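Local coordinates for protein 3,4-dihydroxy-2-butanone 4-phosphate synthase (Acinetobacter baumannii, PDB 6MNZ) that probably converts D-ribulose 5-phosphate to formate and 3,4-dihydroxy-2-butanone 4-phosphate, an early step of riboflavin biosynthesis, at residues Val56-Ser61 with Gln109-Ala114; Tyr224-Ile229 with His235-Lys240. All blocks are in the same frame, centred on the assembly; numbering follows the deposited sequence.

Contact 1 of 2, residues Val56-Ser61 with Gln109-Ala114; sequences VCLTLS and QAAVAA
L58 reaches from strand 57-60 onto A111 and V112, in the last turn of helix 101-112. This is helix-on-sheet packing in the alpha/beta fold of the DHBP synthase part of the chain, and it is apolar throughout, without a single hydrogen bond between V56-S61 and Q109-A114. Both methyls of the leucine face V112 CG1, and CD2 also meets the methyl of A111, at 3.7 Å from its CB. What sends the branch out to the helix is its first torsion (167°), which sets CG opposite the backbone N. On the helix side, A111 aims its CB at the strand. V112 leans in from one flank, offering CG1 alone of its two methyls, and its side chain crosses that of L58 at a slant. L60, two residues on, points to the same face of the strand. It adds some buried surface, although L60 CD2 stays 4.7 Å from A111 CB, and it also packs on C65 and L68 of helix 62-68.

The sheet fixes L58 from both sides: its own backbone pairs with F128 and L130, and the neighbouring C57 and T59 pair with I162 and S160, while A37 touches both L58 and V112, helping to bury the seam. Back at the centre, V112 CG1 is almost equally far from the two leucine methyls, 4.1 Å from L58 CD2 as against 4.0 Å from L58 CD1.

Contact 2 of 2, residues Tyr224-Ile229 with His235-Lys240; sequences YRYREI and HLALVK
Y224 and Y226 share one first torsion, -60° and -68°, each with CG opposite its own carbonyl carbon. Two residues apart on the strand, both stand on the face of A237, H235 and V239, and the shared torsion turns their rings the same way from the backbone. The frame is an antiparallel beta hairpin of the GTP cyclohydrolase II-like part, strands 220-228 and 235-239. Y224 with A237 and Y226 with H235 are hydrogen-bonded pairs, and R225 with L236 is the non-hydrogen-bonded pair between them. In the first, Y224 N gives a nearly straight bond (173°) to A237 O at 3.1 Å, and A237 N returns one to Y224 O at 2.9 Å. Y226 and H235 exchange two more, H235 N lying 2.7 Å from Y226 O.

On this face A237 CB meets both tyrosines: 3.9 Å from Y226 CE1, at that ring's edge, and near Y224 CB. Farther along, V239 turns CG2 to within 3.6 Å of Y224 CE2, the two side chains meeting at a slant. Helix 320-336 covers this face through I333, which touches both Y226 and A237, and D336 at its end accepts a hydrogen bond from the Y226 hydroxyl. On the other face R225 and L236 run side by side, the CG of R225 against CD2 of L236; the guanidinium goes on to a salt bridge with D210, and L236 also packs on L301 of the second subunit. Near the hairpin turn, E228 brings its CB obliquely to the imidazole, 3.9 Å from H235 NE2.

The two contacts belong to different parts of the chain, their centres about 36 Å apart on opposite sides of its middle, and share no element. Contact 1 is wholly buried and joins a helix to a sheet by methyl groups alone, across 47 intervening residues. Contact 2 joins neighbouring strands over a short turn, chiefly by backbone hydrogen bonds, with tyrosine rings, small apolar groups and the aliphatic part of an arginine added; though mostly buried, it has R227 at the surface. The second subunit reaches contact 2 but leaves the segments of contact 1 untouched. In each case a helix lies on a sheet, but only in contact 1 is that packing the contact itself.

Contact 1 of 2, residues Val56-Ser61 with Gln109-Ala114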
ATOM      1  N   VAL A  56      23.782 -18.402   1.247  1.00 44.50           N
ATOM      2  CA  VAL A  56      24.014 -18.289  -0.188  1.00 37.14           C
ATOM      3  C   VAL A  56      22.676 -18.137  -0.896  1.00 33.15           C
ATOM      4  O   VAL A  56      21.809 -19.015  -0.812  1.00 34.60           O
ATOM      5  CB  VAL A  56      24.787 -19.504  -0.713  1.00 39.03           C
ATOM      6  CG1 VAL A  56      24.822 -19.498  -2.234  1.00 38.42           C
ATOM      7  CG2 VAL A  56      26.195 -19.515  -0.139  1.00 41.40           C
ATOM      8  N   CYS A  57      22.529 -17.053  -1.652  1.00 39.63           N
ATOM      9  CA  CYS A  57      21.290 -16.736  -2.345  1.00 32.57           C
ATOM     10  C   CYS A  57      21.604 -16.388  -3.792  1.00 34.71           C
ATOM     11  O   CYS A  57      22.770 -16.259  -4.174  1.00 32.30           O
ATOM     12  CB  CYS A  57      20.551 -15.583  -1.656  1.00 27.11           C
ATOM     13  SG  CYS A  57      19.950 -15.992   0.001  1.00 24.36           S
ATOM     14  N   LEU A  58      20.571 -16.466  -4.631  1.00 42.83           N
ATOM     15  CA  LEU A  58      20.706 -16.326  -6.082  1.00 34.61           C
ATOM     16  C   LEU A  58      19.717 -15.260  -6.547  1.00 35.57           C
ATOM     17  O   LEU A  58      18.508 -15.502  -6.578  1.00 38.87           O
ATOM     18  CB  LEU A  58      20.460 -17.652  -6.794  1.00 30.14           C
ATOM     19  CG  LEU A  58      20.270 -17.517  -8.307  1.00 35.11           C
ATOM     20  CD1 LEU A  58      21.466 -16.833  -8.937  1.00 35.37           C
ATOM     21  CD2 LEU A  58      19.989 -18.861  -8.964  1.00 36.42           C
ATOM     22  N   THR A  59      20.210 -14.048  -6.774  1.00 31.36           N
ATOM     23  CA  THR A  59      19.342 -12.958  -7.195  1.00 34.08           C
ATOM     24  C   THR A  59      18.895 -13.167  -8.639  1.00 29.83           C
ATOM     25  O   THR A  59      19.694 -13.567  -9.490  1.00 29.04           O
ATOM     26  CB  THR A  59      20.076 -11.628  -7.045  1.00 31.40           C
ATOM     27  OG1 THR A  59      21.186 -11.587  -7.950  1.00 38.87           O
ATOM     28  CG2 THR A  59      20.584 -11.465  -5.616  1.00 25.43           C
ATOM     29  N   LEU A  60      17.581 -13.098  -8.860  1.00 29.50           N
ATOM     30  CA  LEU A  60      16.988 -13.236 -10.182  1.00 33.84           C
ATOM     31  C   LEU A  60      16.148 -12.007 -10.498  1.00 34.13           C
ATOM     32  O   LEU A  60      15.446 -11.478  -9.629  1.00 31.69           O
ATOM     33  CB  LEU A  60      16.091 -14.481 -10.299  1.00 30.60           C
ATOM     34  CG  LEU A  60      16.749 -15.845 -10.499  1.00 29.36           C
ATOM     35  CD1 LEU A  60      17.581 -16.145  -9.304  1.00 30.06           C
ATOM     36  CD2 LEU A  60      15.727 -16.972 -10.699  1.00 28.38           C
ATOM     37  N   SER A  61      15.979 -11.776 -11.795  1.00 30.44           N
ATOM     38  CA  SER A  61      14.982 -10.836 -12.275  1.00 34.15           C
ATOM     39  C   SER A  61      13.589 -11.458 -12.244  1.00 38.31           C
ATOM     40  O   SER A  61      13.419 -12.680 -12.286  1.00 47.51           O
ATOM     41  CB  SER A  61      15.319 -10.384 -13.695  1.00 32.03           C
ATOM     42  OG  SER A  61      15.134 -11.442 -14.619  1.00 27.30           O
ATOM     43  N   GLN A 109      23.342 -22.840 -11.913  1.00 48.00           N
ATOM     44  CA  GLN A 109      23.515 -22.865 -13.361  1.00 48.23           C
ATOM     45  C   GLN A 109      22.203 -23.177 -14.068  1.00 45.76           C
ATOM     46  O   GLN A 109      21.854 -22.534 -15.064  1.00 41.30           O
ATOM     47  CB  GLN A 109      24.585 -23.888 -13.745  1.00 54.23           C
ATOM     48  CG  GLN A 109      25.976 -23.575 -13.209  1.00 51.18           C
ATOM     49  CD  GLN A 109      26.431 -22.161 -13.523  1.00 64.68           C
ATOM     50  OE1 GLN A 109      27.199 -21.573 -12.765  1.00 64.17           O
ATOM     51  NE2 GLN A 109      26.108 -21.684 -14.723  1.00 65.74           N
ATOM     52  N   ALA A 110      21.448 -24.149 -13.548  1.00 55.07           N
ATOM     53  CA  ALA A 110      20.180 -24.510 -14.168  1.00 45.87           C
ATOM     54  C   ALA A 110      19.218 -23.332 -14.172  1.00 39.50           C
ATOM     55  O   ALA A 110      18.532 -23.084 -15.171  1.00 42.53           O
ATOM     56  CB  ALA A 110      19.561 -25.703 -13.439  1.00 32.87           C
ATOM     57  N   ALA A 111      19.206 -22.549 -13.092  1.00 37.66           N
ATOM     58  CA  ALA A 111      18.279 -21.428 -13.006  1.00 41.39           C
ATOM     59  C   ALA A 111      18.644 -20.331 -13.999  1.00 40.12           C
ATOM     60  O   ALA A 111      17.768 -19.795 -14.688  1.00 40.22           O
ATOM     61  CB  ALA A 111      18.257 -20.875 -11.582  1.00 46.27           C
ATOM     62  N   VAL A 112      19.942 -20.064 -14.169  1.00 39.33           N
ATOM     63  CA  VAL A 112      20.396 -18.917 -14.946  1.00 35.64           C
ATOM     64  C   VAL A 112      20.899 -19.311 -16.326  1.00 34.72           C
ATOM     65  O   VAL A 112      21.460 -18.464 -17.033  1.00 41.45           O
ATOM     66  CB  VAL A 112      21.492 -18.135 -14.192  1.00 28.38           C
ATOM     67  CG1 VAL A 112      21.012 -17.760 -12.799  1.00 37.85           C
ATOM     68  CG2 VAL A 112      22.778 -18.947 -14.126  1.00 47.58           C
ATOM     69  N   ALA A 113      20.803 -20.586 -16.692  1.00 41.24           N
ATOM     70  CA  ALA A 113      20.968 -20.979 -18.084  1.00 40.23           C
ATOM     71  C   ALA A 113      20.079 -20.136 -18.988  1.00 36.34           C
ATOM     72  O   ALA A 113      18.994 -19.702 -18.589  1.00 32.29           O
ATOM     73  CB  ALA A 113      20.641 -22.462 -18.254  1.00 44.48           C
ATOM     74  N   ALA A 114      20.586 -19.835 -20.185  1.00 46.37           N
ATOM     75  CA  ALA A 114      19.960 -18.819 -21.026  1.00 44.58           C
ATOM     76  C   ALA A 114      18.488 -19.137 -21.270  1.00 44.71           C
ATOM     77  O   ALA A 114      17.607 -18.321 -20.974  1.00 44.09           O
ATOM     78  CB  ALA A 114      20.713 -18.705 -22.351  1.00 61.13           C
TER

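Contact 2 of 2, residues Tyr224-Ile229 with His235-Lys240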
ATOM      1  N   TYR A 224       5.218  19.100 -16.503  1.00 43.79           N
ATOM      2  CA  TYR A 224       5.963  18.008 -17.121  1.00 41.33           C
ATOM      3  C   TYR A 224       5.791  16.757 -16.266  1.00 49.12           C
ATOM      4  O   TYR A 224       6.139  16.758 -15.081  1.00 56.05           O
ATOM      5  CB  TYR A 224       7.438  18.382 -17.271  1.00 38.63           C
ATOM      6  CG  TYR A 224       7.677  19.607 -18.130  1.00 50.08           C
ATOM      7  CD1 TYR A 224       8.424  19.520 -19.298  1.00 66.49           C
ATOM      8  CD2 TYR A 224       7.314  20.874 -17.688  1.00 53.69           C
ATOM      9  CE1 TYR A 224       8.748  20.651 -20.026  1.00 63.48           C
ATOM     10  CE2 TYR A 224       7.523  21.992 -18.475  1.00 59.29           C
ATOM     11  CZ  TYR A 224       8.249  21.874 -19.640  1.00 60.34           C
ATOM     12  OH  TYR A 224       8.537  22.992 -20.388  1.00 59.04           O
ATOM     13  N   ARG A 225       5.127  15.746 -16.825  1.00 49.36           N
ATOM     14  CA  ARG A 225       5.012  14.437 -16.193  1.00 37.20           C
ATOM     15  C   ARG A 225       6.137  13.522 -16.664  1.00 38.93           C
ATOM     16  O   ARG A 225       6.274  13.266 -17.864  1.00 36.36           O
ATOM     17  CB  ARG A 225       3.652  13.812 -16.509  1.00 55.65           C
ATOM     18  CG  ARG A 225       2.504  14.395 -15.693  1.00 47.42           C
ATOM     19  CD  ARG A 225       1.146  14.076 -16.308  1.00 45.97           C
ATOM     20  NE  ARG A 225       0.483  12.966 -15.626  1.00 56.39           N
ATOM     21  CZ  ARG A 225       0.378  11.731 -16.111  1.00 66.06           C
ATOM     22  NH1 ARG A 225       0.853  11.427 -17.315  1.00 47.70           N
ATOM     23  NH2 ARG A 225      -0.268  10.807 -15.412  1.00 61.84           N
ATOM     24  N   TYR A 226       6.871  12.953 -15.710  1.00 44.58           N
ATOM     25  CA  TYR A 226       7.979  12.053 -15.995  1.00 35.36           C
ATOM     26  C   TYR A 226       7.710  10.674 -15.408  1.00 40.56           C
ATOM     27  O   TYR A 226       6.963  10.529 -14.437  1.00 36.99           O
ATOM     28  CB  TYR A 226       9.291  12.602 -15.430  1.00 39.23           C
ATOM     29  CG  TYR A 226       9.778  13.847 -16.128  1.00 51.88           C
ATOM     30  CD1 TYR A 226       9.341  15.104 -15.733  1.00 44.83           C
ATOM     31  CD2 TYR A 226      10.665  13.768 -17.190  1.00 51.88           C
ATOM     32  CE1 TYR A 226       9.881  16.248 -16.285  1.00 35.04           C
ATOM     33  CE2 TYR A 226      11.229  14.905 -17.728  1.00 50.35           C
ATOM     34  CZ  TYR A 226      10.751  16.140 -17.349  1.00 44.06           C
ATOM     35  OH  TYR A 226      11.162  17.267 -18.020  1.00 53.06           O
ATOM     36  N   ARG A 227       8.333   9.660 -16.008  1.00 40.02           N
ATOM     37  CA  ARG A 227       8.362   8.315 -15.449  1.00 37.85           C
ATOM     38  C   ARG A 227       9.779   7.765 -15.499  1.00 42.49           C
ATOM     39  O   ARG A 227      10.466   7.893 -16.517  1.00 43.76           O
ATOM     40  CB  ARG A 227       7.413   7.382 -16.210  1.00 44.95           C
ATOM     41  CG  ARG A 227       6.078   7.156 -15.521  1.00 51.75           C
ATOM     42  CD  ARG A 227       5.449   5.838 -15.945  1.00 69.59           C
ATOM     43  NE  ARG A 227       5.013   5.854 -17.340  1.00 69.22           N
ATOM     44  CZ  ARG A 227       3.774   6.130 -17.738  1.00 60.30           C
ATOM     45  NH1 ARG A 227       2.858   6.534 -16.866  1.00 53.50           N
ATOM     46  NH2 ARG A 227       3.475   6.091 -19.030  1.00 44.52           N
ATOM     47  N   GLU A 228      10.166   7.055 -14.442  1.00 48.21           N
ATOM     48  CA  GLU A 228      11.474   6.423 -14.349  1.00 39.80           C
ATOM     49  C   GLU A 228      11.367   4.919 -14.576  1.00 40.56           C
ATOM     50  O   GLU A 228      10.302   4.322 -14.402  1.00 49.68           O
ATOM     51  CB  GLU A 228      12.126   6.685 -12.991  1.00 42.13           C
ATOM     52  CG  GLU A 228      13.590   6.276 -12.949  1.00 39.74           C
ATOM     53  CD  GLU A 228      14.224   6.481 -11.592  1.00 39.14           C
ATOM     54  OE1 GLU A 228      13.555   6.163 -10.587  1.00 44.50           O
ATOM     55  OE2 GLU A 228      15.466   6.611 -11.552  1.00 40.25           O
ATOM     56  N   ILE A 229      12.460   4.337 -15.079  1.00 48.91           N
ATOM     57  CA  ILE A 229      12.525   2.893 -15.272  1.00 36.90           C
ATOM     58  C   ILE A 229      12.067   2.193 -14.006  1.00 39.23           C
ATOM     59  O   ILE A 229      12.561   2.475 -12.909  1.00 43.60           O
ATOM     60  CB  ILE A 229      13.960   2.469 -15.637  1.00 29.52           C
ATOM     61  CG1 ILE A 229      14.435   3.170 -16.911  1.00 32.51           C
ATOM     62  CG2 ILE A 229      14.046   0.958 -15.785  1.00 45.39           C
ATOM     63  CD1 ILE A 229      13.570   2.919 -18.127  1.00 33.89           C
ATOM     64  N   HIS A 235       6.579  11.225 -11.833  1.00 54.19           N
ATOM     65  CA  HIS A 235       7.251  12.425 -11.354  1.00 51.32           C
ATOM     66  C   HIS A 235       6.779  13.655 -12.121  1.00 51.12           C
ATOM     67  O   HIS A 235       6.554  13.605 -13.332  1.00 57.15           O
ATOM     68  CB  HIS A 235       8.769  12.293 -11.487  1.00 53.93           C
ATOM     69  CG  HIS A 235       9.312  11.009 -10.944  1.00 46.74           C
ATOM     70  ND1 HIS A 235       9.717  10.871  -9.635  1.00 34.71           N
ATOM     71  CD2 HIS A 235       9.634   9.848 -11.560  1.00 46.29           C
ATOM     72  CE1 HIS A 235      10.102   9.624  -9.430  1.00 43.53           C
ATOM     73  NE2 HIS A 235      10.125   9.003 -10.595  1.00 54.82           N
ATOM     74  N   LEU A 236       6.739  14.788 -11.423  1.00 39.44           N
ATOM     75  CA  LEU A 236       6.279  16.042 -11.998  1.00 40.56           C
ATOM     76  C   LEU A 236       7.382  17.090 -11.947  1.00 39.06           C
ATOM     77  O   LEU A 236       8.302  17.018 -11.126  1.00 43.68           O
ATOM     78  CB  LEU A 236       5.040  16.566 -11.264  1.00 45.00           C
ATOM     79  CG  LEU A 236       3.827  15.638 -11.291  1.00 38.61           C
ATOM     80  CD1 LEU A 236       2.766  16.143 -10.338  1.00 38.05           C
ATOM     81  CD2 LEU A 236       3.273  15.522 -12.696  1.00 53.27           C
ATOM     82  N   ALA A 237       7.230  18.116 -12.784  1.00 47.13           N
ATOM     83  CA  ALA A 237       8.096  19.292 -12.733  1.00 47.14           C
ATOM     84  C   ALA A 237       7.263  20.512 -13.101  1.00 41.58           C
ATOM     85  O   ALA A 237       6.683  20.556 -14.190  1.00 38.32           O
ATOM     86  CB  ALA A 237       9.289  19.138 -13.673  1.00 48.24           C
ATOM     87  N   LEU A 238       7.020  21.372 -12.115  1.00 38.88           N
ATOM     88  CA  LEU A 238       6.351  22.649 -12.334  1.00 43.60           C
ATOM     89  C   LEU A 238       7.376  23.701 -12.742  1.00 43.06           C
ATOM     90  O   LEU A 238       8.326  23.969 -11.997  1.00 38.53           O
ATOM     91  CB  LEU A 238       5.607  23.085 -11.074  1.00 41.62           C
ATOM     92  CG  LEU A 238       4.266  22.394 -10.823  1.00 42.68           C
ATOM     93  CD1 LEU A 238       4.481  20.947 -10.413  1.00 53.23           C
ATOM     94  CD2 LEU A 238       3.470  23.139  -9.763  1.00 29.99           C
ATOM     95  N   VAL A 239       7.224  24.240 -13.951  1.00 44.46           N
ATOM     96  CA  VAL A 239       8.169  25.192 -14.521  1.00 37.20           C
ATOM     97  C   VAL A 239       7.466  26.530 -14.706  1.00 40.96           C
ATOM     98  O   VAL A 239       6.288  26.577 -15.079  1.00 47.94           O
ATOM     99  CB  VAL A 239       8.741  24.693 -15.864  1.00 31.86           C
ATOM    100  CG1 VAL A 239       9.750  25.689 -16.415  1.00 42.72           C
ATOM    101  CG2 VAL A 239       9.379  23.327 -15.687  1.00 54.52           C
ATOM    102  N   LYS A 240       8.172  27.612 -14.379  1.00 36.75           N
ATOM    103  CA  LYS A 240       7.767  28.963 -14.749  1.00 47.51           C
ATOM    104  C   LYS A 240       8.924  29.631 -15.475  1.00 64.11           C
ATOM    105  O   LYS A 240       9.997  29.822 -14.892  1.00 69.44           O
ATOM    106  CB  LYS A 240       7.361  29.777 -13.517  1.00 51.47           C
ATOM    107  CG  LYS A 240       7.001  31.234 -13.803  1.00 81.06           C
ATOM    108  CD  LYS A 240       5.702  31.362 -14.593  1.00 82.15           C
ATOM    109  CE  LYS A 240       5.649  32.668 -15.375  1.00 74.09           C
ATOM    110  NZ  LYS A 240       4.298  33.295 -15.329  1.00 85.86           N
TER